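Local coordinates for Mll7089 protein (Mesorhizobium loti, PDB 2OZ8) that is of unknown function but, as a mandelate racemase-like member of the enolase superfamily, probably binds magnesium and may act as a hydro-lyase, at residues A[133-138]-A[314-319]. Sequence-based numbering, arbitrary orientation.
Sequences VKAYAS and EWLEYS
Lys134 NZ forms a salt bridge with Glu314 OE1 at 2.7 Å, meeting the oxygen nearly head-on at one end of the strand pair. At the other end Ser138 OG donates to the anti lone pair of Glu317 OE2 (2.7 Å), an oxygen also salt-bridged to Lys165; Asn297 N holds OE1, so the buried carboxylate is gripped through both oxygens. Between them four parallel-strand bonds join the backbones, Tyr136 giving its N to Leu316 O (3.1 Å) and its O to Tyr318 N. Tyr136 takes chi1 63°, its CG tucked between its own backbone N and carbonyl carbon, which turns the ring across the partner strand over Glu317 CA, a CH-pi contact 3.9 Å from CA to ring centroid. Replacing Tyr136 by an alanine is likely to open a gap over Glu317 and leave its CB and CG without their aromatic cover. Lys134 CB sits over the six-membered ring of Trp315, whose edge faces Ala135 O. On the other face of the sheet Ala135 CB approaches Leu316 CD2 at 4.3 Å. The pair joins the first and last strands of the TIM-type barrel, closing it: on their outer sides 133-138 pairs in parallel with strand 163-167 and 314-319 with strand 293-295, while Trp315 meets Trp222 edge-to-face inside.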
loop_
_atom_site.group_PDB
_atom_site.type_symbol
_atom_site.label_atom_id
_atom_site.label_comp_id
_atom_site.label_asym_id
_atom_site.label_seq_id
_atom_site.Cartn_x
_atom_site.Cartn_y
_atom_site.Cartn_z
ATOM N N VAL A 133 16.792 35.660 11.935
ATOM C CA VAL A 133 15.861 34.606 12.274
ATOM C C VAL A 133 15.467 34.694 13.744
ATOM O O VAL A 133 16.263 35.071 14.575
ATOM C CB VAL A 133 16.496 33.239 11.950
ATOM C CG1 VAL A 133 17.669 32.927 12.835
ATOM C CG2 VAL A 133 15.431 32.163 11.965
ATOM N N LYS A 134 14.239 34.365 14.066
ATOM C CA LYS A 134 13.819 34.214 15.470
ATOM C C LYS A 134 14.598 33.162 16.217
ATOM O O LYS A 134 14.872 32.049 15.703
ATOM C CB LYS A 134 12.359 33.807 15.520
ATOM C CG LYS A 134 11.458 34.832 14.859
ATOM C CD LYS A 134 9.997 34.519 15.122
ATOM C CE LYS A 134 9.347 34.114 13.868
ATOM N NZ LYS A 134 7.883 34.086 14.110
ATOM N N ALA A 135 14.907 33.478 17.462
ATOM C CA ALA A 135 15.655 32.562 18.286
ATOM C C ALA A 135 14.760 32.190 19.466
ATOM O O ALA A 135 14.022 33.019 19.953
ATOM C CB ALA A 135 16.977 33.235 18.753
ATOM N N TYR A 136 14.788 30.937 19.901
ATOM C CA TYR A 136 14.017 30.574 21.065
ATOM C C TYR A 136 14.973 30.165 22.154
ATOM O O TYR A 136 16.095 29.774 21.872
ATOM C CB TYR A 136 12.981 29.484 20.775
ATOM C CG TYR A 136 13.520 28.152 20.327
ATOM C CD1 TYR A 136 13.800 27.177 21.250
ATOM C CD2 TYR A 136 13.674 27.849 18.995
ATOM C CE1 TYR A 136 14.234 25.928 20.864
ATOM C CE2 TYR A 136 14.113 26.579 18.566
ATOM C CZ TYR A 136 14.391 25.633 19.524
ATOM O OH TYR A 136 14.857 24.383 19.229
ATOM N N ALA A 137 14.537 30.312 23.394
ATOM C CA ALA A 137 15.407 30.081 24.515
ATOM C C ALA A 137 15.207 28.634 24.944
ATOM O O ALA A 137 14.100 28.235 25.169
ATOM C CB ALA A 137 15.055 31.033 25.655
ATOM N N SER A 138 16.294 27.890 25.071
ATOM C CA SER A 138 16.260 26.476 25.325
ATOM C C SER A 138 17.132 26.147 26.523
ATOM O O SER A 138 18.323 26.387 26.533
ATOM C CB SER A 138 16.731 25.763 24.078
ATOM O OG SER A 138 16.842 24.390 24.277
ATOM N N GLU A 314 11.966 29.120 10.304
ATOM C CA GLU A 314 11.597 30.304 11.085
ATOM C C GLU A 314 12.252 30.383 12.475
ATOM O O GLU A 314 12.283 31.451 13.080
ATOM C CB GLU A 314 10.048 30.511 11.064
ATOM C CG GLU A 314 9.246 30.167 12.299
ATOM C CD GLU A 314 7.774 30.695 12.276
ATOM O OE1 GLU A 314 7.515 31.846 12.740
ATOM O OE2 GLU A 314 6.872 29.944 11.829
ATOM N N TRP A 315 12.817 29.266 12.958
ATOM C CA TRP A 315 13.362 29.177 14.338
ATOM C C TRP A 315 14.761 28.585 14.462
ATOM O O TRP A 315 15.115 27.612 13.815
ATOM C CB TRP A 315 12.440 28.416 15.279
ATOM C CG TRP A 315 11.109 29.034 15.509
ATOM C CD1 TRP A 315 9.924 28.674 14.933
ATOM C CD2 TRP A 315 10.805 30.107 16.455
ATOM N NE1 TRP A 315 8.896 29.488 15.432
ATOM C CE2 TRP A 315 9.409 30.368 16.361
ATOM C CE3 TRP A 315 11.582 30.868 17.353
ATOM C CZ2 TRP A 315 8.758 31.359 17.164
ATOM C CZ3 TRP A 315 10.953 31.889 18.111
ATOM C CH2 TRP A 315 9.542 32.108 18.020
ATOM N N LEU A 316 15.547 29.185 15.324
ATOM C CA LEU A 316 16.888 28.713 15.646
ATOM C C LEU A 316 17.022 28.544 17.175
ATOM O O LEU A 316 16.609 29.414 17.934
ATOM C CB LEU A 316 17.956 29.706 15.106
ATOM C CG LEU A 316 19.376 29.454 15.625
ATOM C CD1 LEU A 316 20.389 29.934 14.664
ATOM C CD2 LEU A 316 19.538 30.177 17.022
ATOM N N GLU A 317 17.581 27.425 17.605
ATOM C CA GLU A 317 17.740 27.137 19.017
ATOM C C GLU A 317 18.933 27.864 19.644
ATOM O O GLU A 317 20.059 27.805 19.112
ATOM C CB GLU A 317 17.892 25.619 19.224
ATOM C CG GLU A 317 17.880 25.196 20.693
ATOM C CD GLU A 317 17.927 23.739 20.890
ATOM O OE1 GLU A 317 18.237 23.042 19.911
ATOM O OE2 GLU A 317 17.676 23.267 22.012
ATOM N N TYR A 318 18.711 28.497 20.796
ATOM C CA TYR A 318 19.833 29.048 21.595
ATOM C C TYR A 318 19.759 28.597 23.071
ATOM O O TYR A 318 18.711 28.708 23.694
ATOM C CB TYR A 318 19.931 30.584 21.485
ATOM C CG TYR A 318 21.117 31.104 22.262
ATOM C CD1 TYR A 318 22.423 30.923 21.794
ATOM C CD2 TYR A 318 20.936 31.693 23.516
ATOM C CE1 TYR A 318 23.521 31.323 22.551
ATOM C CE2 TYR A 318 22.028 32.103 24.300
ATOM C CZ TYR A 318 23.298 31.928 23.799
ATOM O OH TYR A 318 24.326 32.331 24.567
ATOM N N SER A 319 20.872 28.125 23.623
ATOM C CA SER A 319 20.854 27.392 24.893
ATOM C C SER A 319 21.716 27.997 26.011
ATOM O O SER A 319 21.953 27.374 27.027
ATOM C CB SER A 319 21.236 25.944 24.661
ATOM O OG SER A 319 20.210 25.259 23.945
HETATM O O HOH W 1 12.442 33.782 11.357
#